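Local coordinates for redox-sensing transcriptional repressor Rex (Thermus thermophilus, PDB 2DT5), which probably acts as a homodimeric DNA-binding repressor that adjusts transcription to the cellular NADH/NAD(+) redox state, at residues 168-173 and 184-189; 84-89 and 146-151; 24-29 and 62-67. The protein carries 1 engineered substitution. All coordinates share one frame; numbering follows the deposited sequence.

Interaction 1 (168-173 and 184-189). With NAD (nicotinamide-adenine-dinucleotide), chain L.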
loop_
_atom_site.group_PDB
_atom_site.type_symbol
_atom_site.label_atom_id
_atom_site.label_comp_id
_atom_site.label_asym_id
_atom_site.label_seq_id
_atom_site.Cartn_x
_atom_site.Cartn_y
_atom_site.Cartn_z
ATOM N N ILE B 168 -1.689 -15.038 -5.285
ATOM C CA ILE B 168 -2.747 -14.134 -5.719
ATOM C C ILE B 168 -2.596 -12.779 -5.040
ATOM O O ILE B 168 -2.548 -12.686 -3.813
ATOM C CB ILE B 168 -4.169 -14.660 -5.367
ATOM C CG1 ILE B 168 -4.424 -16.029 -6.011
ATOM C CG2 ILE B 168 -5.220 -13.661 -5.816
ATOM C CD1 ILE B 168 -5.765 -16.631 -5.655
ATOM N N LEU B 169 -2.527 -11.742 -5.850
ATOM C CA LEU B 169 -2.504 -10.379 -5.369
ATOM C C LEU B 169 -3.980 -9.998 -5.435
ATOM O O LEU B 169 -4.523 -9.703 -6.502
ATOM C CB LEU B 169 -1.655 -9.453 -6.230
ATOM C CG LEU B 169 -1.364 -8.050 -5.696
ATOM C CD1 LEU B 169 -0.540 -8.150 -4.419
ATOM C CD2 LEU B 169 -0.643 -7.202 -6.744
ATOM N N ASN B 170 -4.634 -10.019 -4.279
ATOM C CA ASN B 170 -6.071 -9.806 -4.151
ATOM C C ASN B 170 -6.488 -8.364 -3.946
ATOM O O ASN B 170 -6.180 -7.770 -2.912
ATOM C CB ASN B 170 -6.587 -10.635 -2.973
ATOM C CG ASN B 170 -8.053 -10.406 -2.708
ATOM O OD1 ASN B 170 -8.490 -10.314 -1.553
ATOM N ND2 ASN B 170 -8.829 -10.315 -3.778
ATOM N N PHE B 171 -7.172 -7.777 -4.926
ATOM C CA PHE B 171 -7.643 -6.401 -4.772
ATOM C C PHE B 171 -9.069 -6.346 -4.222
ATOM O O PHE B 171 -9.489 -5.317 -3.690
ATOM C CB PHE B 171 -7.599 -5.647 -6.102
ATOM C CG PHE B 171 -6.204 -5.436 -6.640
ATOM C CD1 PHE B 171 -5.494 -6.492 -7.205
ATOM C CD2 PHE B 171 -5.601 -4.184 -6.554
ATOM C CE1 PHE B 171 -4.195 -6.313 -7.684
ATOM C CE2 PHE B 171 -4.294 -3.980 -7.028
ATOM C CZ PHE B 171 -3.592 -5.044 -7.593
ATOM N N ALA B 172 -9.811 -7.440 -4.364
ATOM C CA ALA B 172 -11.196 -7.479 -3.869
ATOM C C ALA B 172 -11.235 -7.294 -2.353
ATOM O O ALA B 172 -10.433 -7.883 -1.625
ATOM C CB ALA B 172 -11.853 -8.802 -4.255
ATOM N N PRO B 173 -12.158 -6.461 -1.855
ATOM C CA PRO B 173 -12.267 -6.215 -0.412
ATOM C C PRO B 173 -12.877 -7.397 0.319
ATOM O O PRO B 173 -13.983 -7.293 0.836
ATOM C CB PRO B 173 -13.169 -4.979 -0.340
ATOM C CG PRO B 173 -14.115 -5.224 -1.494
ATOM C CD PRO B 173 -13.180 -5.704 -2.600
ATOM N N VAL B 184 -1.016 -15.382 -0.612
ATOM C CA VAL B 184 -2.016 -14.356 -0.870
ATOM C C VAL B 184 -1.627 -13.046 -0.190
ATOM O O VAL B 184 -1.194 -13.035 0.964
ATOM C CB VAL B 184 -3.431 -14.773 -0.354
ATOM C CG1 VAL B 184 -4.456 -13.693 -0.693
ATOM C CG2 VAL B 184 -3.857 -16.087 -0.988
ATOM N N GLU B 185 -1.776 -11.955 -0.935
ATOM C CA GLU B 185 -1.494 -10.601 -0.453
ATOM C C GLU B 185 -2.672 -9.761 -0.892
ATOM O O GLU B 185 -3.033 -9.764 -2.073
ATOM C CB GLU B 185 -0.221 -10.037 -1.090
ATOM C CG GLU B 185 1.059 -10.655 -0.558
ATOM C CD GLU B 185 1.429 -10.109 0.823
ATOM O OE1 GLU B 185 1.936 -10.891 1.662
ATOM O OE2 GLU B 185 1.222 -8.894 1.054
ATOM N N ASN B 186 -3.282 -9.070 0.063
ATOM C CA ASN B 186 -4.421 -8.209 -0.214
ATOM C C ASN B 186 -3.948 -6.776 -0.396
ATOM O O ASN B 186 -3.094 -6.288 0.351
ATOM C CB ASN B 186 -5.416 -8.282 0.935
ATOM C CG ASN B 186 -5.868 -9.695 1.199
ATOM O OD1 ASN B 186 -6.374 -10.359 0.309
ATOM N ND2 ASN B 186 -5.663 -10.168 2.418
ATOM N N VAL B 187 -4.492 -6.104 -1.398
ATOM C CA VAL B 187 -4.102 -4.727 -1.657
ATOM C C VAL B 187 -5.130 -3.796 -1.048
ATOM O O VAL B 187 -6.319 -4.105 -1.012
ATOM C CB VAL B 187 -4.053 -4.421 -3.185
ATOM C CG1 VAL B 187 -3.634 -2.955 -3.410
ATOM C CG2 VAL B 187 -3.107 -5.401 -3.893
ATOM N N ASP B 188 -4.668 -2.661 -0.548
ATOM C CA ASP B 188 -5.588 -1.661 -0.015
ATOM C C ASP B 188 -5.040 -0.328 -0.482
ATOM O O ASP B 188 -4.141 0.218 0.127
ATOM C CB ASP B 188 -5.645 -1.718 1.513
ATOM C CG ASP B 188 -6.427 -0.568 2.103
ATOM O OD1 ASP B 188 -7.387 -0.098 1.453
ATOM O OD2 ASP B 188 -6.083 -0.139 3.222
ATOM N N PHE B 189 -5.564 0.157 -1.602
ATOM C CA PHE B 189 -5.127 1.411 -2.200
ATOM C C PHE B 189 -5.467 2.617 -1.353
ATOM O O PHE B 189 -4.988 3.708 -1.619
ATOM C CB PHE B 189 -5.758 1.578 -3.593
ATOM C CG PHE B 189 -4.996 0.898 -4.691
ATOM C CD1 PHE B 189 -5.621 0.553 -5.873
ATOM C CD2 PHE B 189 -3.640 0.623 -4.548
ATOM C CE1 PHE B 189 -4.911 -0.060 -6.908
ATOM C CE2 PHE B 189 -2.923 0.015 -5.571
ATOM C CZ PHE B 189 -3.560 -0.328 -6.755
HETATM P PA NAD L . -15.924 -3.739 -12.458
HETATM O O1A NAD L . -15.648 -2.567 -13.344
HETATM O O2A NAD L . -17.340 -4.092 -12.120
HETATM O O5B NAD L . -15.193 -4.939 -13.134
HETATM C C5B NAD L . -15.226 -6.286 -12.597
HETATM C C4B NAD L . -14.944 -7.206 -13.757
HETATM O O4B NAD L . -14.956 -8.544 -13.158
HETATM C C3B NAD L . -16.052 -7.293 -14.878
HETATM O O3B NAD L . -15.441 -7.031 -16.180
HETATM C C2B NAD L . -16.620 -8.707 -14.781
HETATM O O2B NAD L . -17.107 -9.278 -15.936
HETATM C C1B NAD L . -15.421 -9.416 -14.158
HETATM N N9A NAD L . -15.758 -10.634 -13.470
HETATM C C8A NAD L . -16.791 -10.998 -12.594
HETATM N N7A NAD L . -16.703 -12.251 -12.185
HETATM C C5A NAD L . -15.613 -12.790 -12.768
HETATM C C6A NAD L . -14.993 -14.122 -12.709
HETATM N N6A NAD L . -15.487 -15.101 -11.985
HETATM N N1A NAD L . -13.838 -14.266 -13.483
HETATM C C2A NAD L . -13.280 -13.305 -14.249
HETATM N N3A NAD L . -13.836 -12.020 -14.337
HETATM C C4A NAD L . -15.003 -11.809 -13.585
HETATM O O3 NAD L . -15.151 -3.539 -11.069
HETATM P PN NAD L . -13.899 -2.553 -10.646
HETATM O O1N NAD L . -14.429 -1.222 -10.295
HETATM O O2N NAD L . -12.892 -2.678 -11.742
HETATM O O5D NAD L . -13.428 -3.272 -9.278
HETATM C C5D NAD L . -12.848 -4.610 -9.312
HETATM C C4D NAD L . -12.504 -5.030 -7.932
HETATM O O4D NAD L . -11.485 -4.072 -7.371
HETATM C C3D NAD L . -13.705 -4.967 -6.897
HETATM O O3D NAD L . -13.630 -6.080 -5.980
HETATM C C2D NAD L . -13.437 -3.661 -6.172
HETATM O O2D NAD L . -14.098 -3.527 -4.958
HETATM C C1D NAD L . -11.872 -3.713 -6.054
HETATM N N1N NAD L . -11.333 -2.404 -5.601
HETATM C C2N NAD L . -10.150 -2.485 -4.815
HETATM C C3N NAD L . -9.347 -1.451 -4.614
HETATM C C7N NAD L . -8.142 -1.603 -3.735
HETATM O O7N NAD L . -7.553 -0.563 -3.366
HETATM N N7N NAD L . -7.776 -2.835 -3.340
HETATM C C4N NAD L . -9.636 -0.093 -5.247
HETATM C C5N NAD L . -10.342 -0.319 -6.571
HETATM C C6N NAD L . -11.390 -1.269 -6.541
HETATM O O HOH W 1 -7.785 -6.613 -0.897
HETATM O O HOH W 2 -9.645 -4.268 -0.651
#

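Interaction 2 (84-89 and 146-151). With NAD (nicotinamide-adenine-dinucleotide), chain L.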
loop_
_atom_site.group_PDB
_atom_site.type_symbol
_atom_site.label_atom_id
_atom_site.label_comp_id
_atom_site.label_asym_id
_atom_site.label_seq_id
_atom_site.Cartn_x
_atom_site.Cartn_y
_atom_site.Cartn_z
ATOM N N CYS B 84 -1.142 -12.676 -14.532
ATOM C CA CYS B 84 -2.377 -12.579 -15.275
ATOM C C CYS B 84 -3.302 -11.704 -14.463
ATOM O O CYS B 84 -3.122 -11.511 -13.259
ATOM C CB CYS B 84 -2.995 -13.955 -15.510
ATOM S SG CYS B 84 -3.678 -14.740 -14.013
ATOM N N ILE B 85 -4.316 -11.174 -15.126
ATOM C CA ILE B 85 -5.296 -10.362 -14.447
ATOM C C ILE B 85 -6.604 -11.114 -14.633
ATOM O O ILE B 85 -6.933 -11.535 -15.756
ATOM C CB ILE B 85 -5.410 -8.964 -15.085
ATOM C CG1 ILE B 85 -4.090 -8.188 -14.904
ATOM C CG2 ILE B 85 -6.560 -8.220 -14.447
ATOM C CD1 ILE B 85 -3.993 -6.882 -15.714
ATOM N N VAL B 86 -7.329 -11.320 -13.541
ATOM C CA VAL B 86 -8.616 -11.989 -13.614
ATOM C C VAL B 86 -9.663 -10.953 -13.221
ATOM O O VAL B 86 -9.735 -10.536 -12.074
ATOM C CB VAL B 86 -8.675 -13.202 -12.660
ATOM C CG1 VAL B 86 -10.123 -13.739 -12.570
ATOM C CG2 VAL B 86 -7.732 -14.303 -13.176
ATOM N N GLY B 87 -10.473 -10.536 -14.187
ATOM C CA GLY B 87 -11.473 -9.524 -13.919
ATOM C C GLY B 87 -11.000 -8.275 -14.646
ATOM O O GLY B 87 -10.393 -7.386 -14.053
ATOM N N MET B 88 -11.256 -8.235 -15.947
ATOM C CA MET B 88 -10.850 -7.122 -16.779
ATOM C C MET B 88 -11.884 -6.006 -16.866
ATOM O O MET B 88 -12.302 -5.612 -17.952
ATOM C CB MET B 88 -10.502 -7.619 -18.173
ATOM C CG MET B 88 -9.253 -8.510 -18.201
ATOM S SD MET B 88 -7.802 -7.575 -17.757
ATOM C CE MET B 88 -7.594 -6.564 -19.186
ATOM N N GLY B 89 -12.283 -5.507 -15.703
ATOM C CA GLY B 89 -13.213 -4.407 -15.647
ATOM C C GLY B 89 -12.388 -3.133 -15.617
ATOM O O GLY B 89 -11.312 -3.063 -16.217
ATOM N N LEU B 146 -6.204 -10.419 -8.794
ATOM C CA LEU B 146 -7.636 -10.616 -8.700
ATOM C C LEU B 146 -8.386 -9.309 -8.559
ATOM O O LEU B 146 -8.374 -8.695 -7.507
ATOM C CB LEU B 146 -7.979 -11.526 -7.515
ATOM C CG LEU B 146 -9.423 -12.062 -7.512
ATOM C CD1 LEU B 146 -9.744 -12.709 -8.871
ATOM C CD2 LEU B 146 -9.596 -13.071 -6.384
ATOM N N THR B 147 -9.071 -8.916 -9.626
ATOM C CA THR B 147 -9.825 -7.676 -9.649
ATOM C C THR B 147 -11.285 -7.901 -10.083
ATOM O O THR B 147 -11.781 -7.228 -10.986
ATOM C CB THR B 147 -9.133 -6.666 -10.602
ATOM O OG1 THR B 147 -8.837 -7.323 -11.842
ATOM C CG2 THR B 147 -7.799 -6.189 -9.993
ATOM N N VAL B 148 -11.951 -8.876 -9.465
ATOM C CA VAL B 148 -13.361 -9.135 -9.751
ATOM C C VAL B 148 -14.131 -8.552 -8.571
ATOM O O VAL B 148 -13.545 -8.287 -7.518
ATOM C CB VAL B 148 -13.675 -10.667 -9.855
ATOM C CG1 VAL B 148 -12.825 -11.305 -10.936
ATOM C CG2 VAL B 148 -13.431 -11.356 -8.517
ATOM N N PRO B 149 -15.447 -8.323 -8.727
ATOM C CA PRO B 149 -16.219 -7.772 -7.605
ATOM C C PRO B 149 -16.102 -8.699 -6.382
ATOM O O PRO B 149 -15.802 -9.887 -6.525
ATOM C CB PRO B 149 -17.651 -7.738 -8.148
ATOM C CG PRO B 149 -17.465 -7.587 -9.613
ATOM C CD PRO B 149 -16.306 -8.522 -9.905
ATOM N N ARG B 150 -16.338 -8.151 -5.195
ATOM C CA ARG B 150 -16.268 -8.913 -3.947
ATOM C C ARG B 150 -17.044 -10.226 -3.999
ATOM O O ARG B 150 -16.528 -11.306 -3.668
ATOM C CB ARG B 150 -16.817 -8.070 -2.792
ATOM C CG ARG B 150 -16.894 -8.819 -1.477
ATOM C CD ARG B 150 -17.126 -7.882 -0.308
ATOM N NE ARG B 150 -16.773 -8.530 0.957
ATOM C CZ ARG B 150 -16.617 -7.890 2.115
ATOM N NH1 ARG B 150 -16.783 -6.573 2.181
ATOM N NH2 ARG B 150 -16.282 -8.567 3.207
ATOM N N GLU B 151 -18.296 -10.114 -4.417
ATOM C CA GLU B 151 -19.187 -11.253 -4.497
ATOM C C GLU B 151 -18.653 -12.412 -5.326
ATOM O O GLU B 151 -18.990 -13.558 -5.070
ATOM C CB GLU B 151 -20.545 -10.805 -5.042
ATOM C CG GLU B 151 -21.357 -9.903 -4.099
ATOM C CD GLU B 151 -20.695 -8.552 -3.803
ATOM O OE1 GLU B 151 -20.233 -7.872 -4.754
ATOM O OE2 GLU B 151 -20.658 -8.164 -2.612
HETATM P PA NAD L . -15.924 -3.739 -12.458
HETATM O O1A NAD L . -15.648 -2.567 -13.344
HETATM O O2A NAD L . -17.340 -4.092 -12.120
HETATM O O5B NAD L . -15.193 -4.939 -13.134
HETATM C C5B NAD L . -15.226 -6.286 -12.597
HETATM C C4B NAD L . -14.944 -7.206 -13.757
HETATM O O4B NAD L . -14.956 -8.544 -13.158
HETATM C C3B NAD L . -16.052 -7.293 -14.878
HETATM O O3B NAD L . -15.441 -7.031 -16.180
HETATM C C2B NAD L . -16.620 -8.707 -14.781
HETATM O O2B NAD L . -17.107 -9.278 -15.936
HETATM C C1B NAD L . -15.421 -9.416 -14.158
HETATM N N9A NAD L . -15.758 -10.634 -13.470
HETATM C C8A NAD L . -16.791 -10.998 -12.594
HETATM N N7A NAD L . -16.703 -12.251 -12.185
HETATM C C5A NAD L . -15.613 -12.790 -12.768
HETATM C C6A NAD L . -14.993 -14.122 -12.709
HETATM N N6A NAD L . -15.487 -15.101 -11.985
HETATM N N1A NAD L . -13.838 -14.266 -13.483
HETATM C C2A NAD L . -13.280 -13.305 -14.249
HETATM N N3A NAD L . -13.836 -12.020 -14.337
HETATM C C4A NAD L . -15.003 -11.809 -13.585
HETATM O O3 NAD L . -15.151 -3.539 -11.069
HETATM P PN NAD L . -13.899 -2.553 -10.646
HETATM O O1N NAD L . -14.429 -1.222 -10.295
HETATM O O2N NAD L . -12.892 -2.678 -11.742
HETATM O O5D NAD L . -13.428 -3.272 -9.278
HETATM C C5D NAD L . -12.848 -4.610 -9.312
HETATM C C4D NAD L . -12.504 -5.030 -7.932
HETATM O O4D NAD L . -11.485 -4.072 -7.371
HETATM C C3D NAD L . -13.705 -4.967 -6.897
HETATM O O3D NAD L . -13.630 -6.080 -5.980
HETATM C C2D NAD L . -13.437 -3.661 -6.172
HETATM O O2D NAD L . -14.098 -3.527 -4.958
HETATM C C1D NAD L . -11.872 -3.713 -6.054
HETATM N N1N NAD L . -11.333 -2.404 -5.601
HETATM C C2N NAD L . -10.150 -2.485 -4.815
HETATM C C3N NAD L . -9.347 -1.451 -4.614
HETATM C C7N NAD L . -8.142 -1.603 -3.735
HETATM O O7N NAD L . -7.553 -0.563 -3.366
HETATM N N7N NAD L . -7.776 -2.835 -3.340
HETATM C C4N NAD L . -9.636 -0.093 -5.247
HETATM C C5N NAD L . -10.342 -0.319 -6.571
HETATM C C6N NAD L . -11.390 -1.269 -6.541
HETATM O O HOH W 3 -11.624 -4.879 -12.770
#

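Interaction 3 (24-29 and 62-67)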
loop_
_atom_site.group_PDB
_atom_site.type_symbol
_atom_site.label_atom_id
_atom_site.label_comp_id
_atom_site.label_asym_id
_atom_site.label_seq_id
_atom_site.Cartn_x
_atom_site.Cartn_y
_atom_site.Cartn_z
ATOM N N GLN B 24 21.575 8.479 -7.153
ATOM C CA GLN B 24 22.316 9.648 -6.702
ATOM C C GLN B 24 23.831 9.461 -6.825
ATOM O O GLN B 24 24.602 10.230 -6.251
ATOM C CB GLN B 24 21.964 9.950 -5.249
ATOM C CG GLN B 24 20.482 10.191 -5.004
ATOM C CD GLN B 24 20.152 10.276 -3.523
ATOM O OE1 GLN B 24 20.278 9.294 -2.788
ATOM N NE2 GLN B 24 19.732 11.455 -3.075
ATOM N N GLY B 25 24.253 8.439 -7.562
ATOM C CA GLY B 25 25.673 8.187 -7.729
ATOM C C GLY B 25 26.371 7.600 -6.510
ATOM O O GLY B 25 27.554 7.266 -6.585
ATOM N N VAL B 26 25.663 7.481 -5.387
ATOM C CA VAL B 26 26.256 6.923 -4.171
ATOM C C VAL B 26 26.699 5.488 -4.437
ATOM O O VAL B 26 25.911 4.657 -4.902
ATOM C CB VAL B 26 25.256 6.924 -3.008
ATOM C CG1 VAL B 26 25.879 6.271 -1.782
ATOM C CG2 VAL B 26 24.833 8.352 -2.702
ATOM N N HIS B 27 27.958 5.190 -4.139
ATOM C CA HIS B 27 28.466 3.855 -4.396
ATOM C C HIS B 27 28.579 3.002 -3.139
ATOM O O HIS B 27 28.557 1.778 -3.219
ATOM C CB HIS B 27 29.817 3.939 -5.118
ATOM C CG HIS B 27 30.345 2.611 -5.569
ATOM N ND1 HIS B 27 31.141 1.814 -4.773
ATOM C CD2 HIS B 27 30.174 1.930 -6.728
ATOM C CE1 HIS B 27 31.438 0.701 -5.420
ATOM N NE2 HIS B 27 30.862 0.745 -6.609
ATOM N N ARG B 28 28.677 3.635 -1.980
ATOM C CA ARG B 28 28.783 2.874 -0.745
ATOM C C ARG B 28 27.830 3.425 0.322
ATOM O O ARG B 28 27.539 4.617 0.339
ATOM C CB ARG B 28 30.232 2.917 -0.255
ATOM C CG ARG B 28 30.671 1.704 0.548
ATOM C CD ARG B 28 32.164 1.752 0.847
ATOM N NE ARG B 28 32.544 2.999 1.510
ATOM C CZ ARG B 28 33.765 3.270 1.962
ATOM N NH1 ARG B 28 34.741 2.379 1.825
ATOM N NH2 ARG B 28 34.013 4.434 2.553
ATOM N N THR B 29 27.323 2.556 1.195
ATOM C CA THR B 29 26.424 3.004 2.259
ATOM C C THR B 29 26.676 2.252 3.562
ATOM O O THR B 29 27.522 1.360 3.617
ATOM C CB THR B 29 24.915 2.864 1.858
ATOM O OG1 THR B 29 24.090 3.277 2.960
ATOM C CG2 THR B 29 24.574 1.425 1.481
ATOM N N TYR B 62 28.189 -1.338 3.318
ATOM C CA TYR B 62 27.761 -2.101 2.159
ATOM C C TYR B 62 28.092 -1.399 0.865
ATOM O O TYR B 62 28.237 -0.182 0.820
ATOM C CB TYR B 62 26.239 -2.328 2.175
ATOM C CG TYR B 62 25.656 -2.768 3.494
ATOM C CD1 TYR B 62 25.374 -1.843 4.498
ATOM C CD2 TYR B 62 25.390 -4.116 3.743
ATOM C CE1 TYR B 62 24.844 -2.246 5.718
ATOM C CE2 TYR B 62 24.860 -4.529 4.965
ATOM C CZ TYR B 62 24.592 -3.594 5.944
ATOM O OH TYR B 62 24.089 -4.011 7.152
ATOM N N THR B 63 28.194 -2.182 -0.194
ATOM C CA THR B 63 28.438 -1.632 -1.508
ATOM C C THR B 63 27.048 -1.633 -2.161
ATOM O O THR B 63 26.442 -2.684 -2.395
ATOM C CB THR B 63 29.460 -2.498 -2.289
ATOM O OG1 THR B 63 30.726 -2.468 -1.606
ATOM C CG2 THR B 63 29.642 -1.974 -3.702
ATOM N N VAL B 64 26.537 -0.430 -2.398
ATOM C CA VAL B 64 25.224 -0.219 -2.981
ATOM C C VAL B 64 24.842 -1.193 -4.089
ATOM O O VAL B 64 23.869 -1.924 -3.965
ATOM C CB VAL B 64 25.108 1.245 -3.496
ATOM C CG1 VAL B 64 23.811 1.452 -4.259
ATOM C CG2 VAL B 64 25.195 2.202 -2.315
ATOM N N PRO B 65 25.600 -1.223 -5.189
ATOM C CA PRO B 65 25.214 -2.164 -6.245
ATOM C C PRO B 65 25.266 -3.637 -5.855
ATOM O O PRO B 65 24.506 -4.443 -6.393
ATOM C CB PRO B 65 26.176 -1.832 -7.388
ATOM C CG PRO B 65 27.388 -1.287 -6.673
ATOM C CD PRO B 65 26.783 -0.436 -5.577
ATOM N N VAL B 66 26.165 -3.990 -4.937
ATOM C CA VAL B 66 26.297 -5.381 -4.497
ATOM C C VAL B 66 25.050 -5.765 -3.713
ATOM O O VAL B 66 24.347 -6.720 -4.064
ATOM C CB VAL B 66 27.536 -5.582 -3.591
ATOM C CG1 VAL B 66 27.506 -6.991 -2.948
ATOM C CG2 VAL B 66 28.802 -5.410 -4.416
ATOM N N LEU B 67 24.780 -4.997 -2.667
ATOM C CA LEU B 67 23.621 -5.238 -1.837
ATOM C C LEU B 67 22.320 -5.214 -2.657
ATOM O O LEU B 67 21.455 -6.071 -2.482
ATOM C CB LEU B 67 23.575 -4.207 -0.712
ATOM C CG LEU B 67 22.402 -4.386 0.249
ATOM C CD1 LEU B 67 22.400 -5.806 0.780
ATOM C CD2 LEU B 67 22.515 -3.400 1.386
#

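Interaction 1 (168-173 and 184-189)
Val-187 and Phe-171 pack side by side where two neighbouring parallel strands of the Rossmann fold run out at the nicotinamide end of the NAD pocket. CG2 of Val-187 sits over the centre of the Phe-171 ring in a CH-pi contact, 3.7 Å from the ring centroid. The same methyl touches Leu-169 CG at 3.6 Å. With CG1 of Val-187 anti to its own N (chi1 -180°), CG2 lies over Phe-171, while CG1 lies at the border of that ring and over a face of Phe-189, offset toward the rim. The two phenylalanines form an offset edge-to-face pair. The edge of Phe-171 meets the face of Phe-189, with planes at 62° and CE2 of Phe-171 3.7 Å from CZ of Phe-189. Leu-91 and Leu-95 of helix 90-96 also touch Phe-171.

Behind the rings, the strands are joined by backbone bonds from Glu-185 N to Ile-168 O, Asn-170 N to Glu-185 O and Val-187 N to Asn-170 O. The Glu-185 chain bends at chi2. Its carboxylate leads away from this pairing to a salt bridge with Arg-195 of the second subunit.

Both segments grip the nicotinamide amide. Its N7N donates to Val-187 O at 3.0 Å along a bent path. The bond from N7N to Phe-171 O, also 3.0 Å, is nearly straight at 164°.

Interaction 2 (84-89 and 146-151)
Val-148 and Val-86 meet through their CG1 methyls beside the adenine of NAD, the flat group of this contact. CG1 of Val-148 stands over one face of the adenine, 3.5 Å from NAD C4A. On the same side, but displaced outward past C2A, comes CG1 of Val-86. The CA of Gly-87 approaches obliquely, beside N3A. The site is the nucleotide-binding turn of a Rossmann fold, with Gly-87 and Gly-89 in the GxGxxG pattern.

Strand 81-86 lies parallel to strand 143-146 here. Thr-147 N donates to Val-86 O at 3.0 Å, tilted 21° from the carbonyl plane. Val-86 CG1 also packs against Leu-146 CD1.

The Thr-147 hydroxyl is wedged between its own backbone N and carbonyl carbon (chi1 48°). There it turns to Gly-87, and OG1 donates to Gly-87 O at 2.7 Å. CG2 of Ile-85 lies to one side of this bond, 3.6 Å from Thr-147 OG1. A valine at Thr-147 would probably leave Gly-87 O without its hydroxyl donor, and the side-chain tie to the glycine turn would be lost.

Neither glycine could carry a side chain easily. A CB on Gly-87 would clash with Thr-147 O and with CG1 of Val-148, and one on Gly-89 would run into NAD O5B. Gly-89 is also the N-cap residue of helix 90-96. A water takes a weak bond from Gly-89 N and lies within hydrogen-bonding distance of Thr-147 O and the phosphate oxygen O2N of NAD, with more acceptors in reach than it has protons.

Beyond the adenine, the chain reaches the nicotinamide ribose, where hydroxyl O3D of NAD donates to Val-148 O at 2.7 Å.

Interaction 3 (24-29 and 62-67)
His-27 and Thr-63 lie side by side and point the same way, with His-27 CE1 3.7 Å from the CG2 methyl of Thr-63. The imidazole swings over because CG is anti to the backbone N (chi1 -173°). One of its faces then meets Pro-65, whose CD sits 4.2 Å above the ring plane, toward the rim. Val-64 fills the inner side. Its CG2 comes within 3.9 Å of Thr-29 CG2, and the two side chains cross at about a right angle. Val-26 meets the same methyl at a similar angle.

The backbone beneath is the short antiparallel pairing of a winged-helix domain, in which the strand after helix 7-23 joins strand 62-63, which probably belongs to the wing. Thr-29 N donates to Tyr-62 O at 2.9 Å, and Tyr-62 N returns a bond to Thr-29 O. Val-64 N reaches His-27 O from above the carbonyl plane, 42° out of it.

Thr-29 and Tyr-62 share the face turned to the helices. There CD1 of the Tyr-62 ring comes 4.0 Å from Thr-29 O. The ring packs on Val-45 and Leu-49 of helix 42-51, and its OH is hydrogen-bonded to Ser-31 OG.

How the interactions relate
Interactions 1 and 2 belong to one sheet and one NAD pocket. Their centres are about 11 Å apart, and strand 143-146 is bonded to strand 167-170 between them. Leu-169 O lies 2.9 Å from Leu-146 N, and Phe-171 N lies 3.0 Å from Leu-146 O, both probable hydrogen bonds. CD1 of Phe-171 also packs on CG2 of Thr-147. The same cofactor spans both, with its adenine end at interaction 2 and its nicotinamide end at interaction 1. Interaction 3 stands apart in the winged-helix domain, which probably binds DNA. Its centre is about 33 Å from that of interaction 1 and about 40 Å from that of interaction 2. Helix 64-75, which begins in interaction 3, is followed in the chain by strand 81-86 of interaction 2.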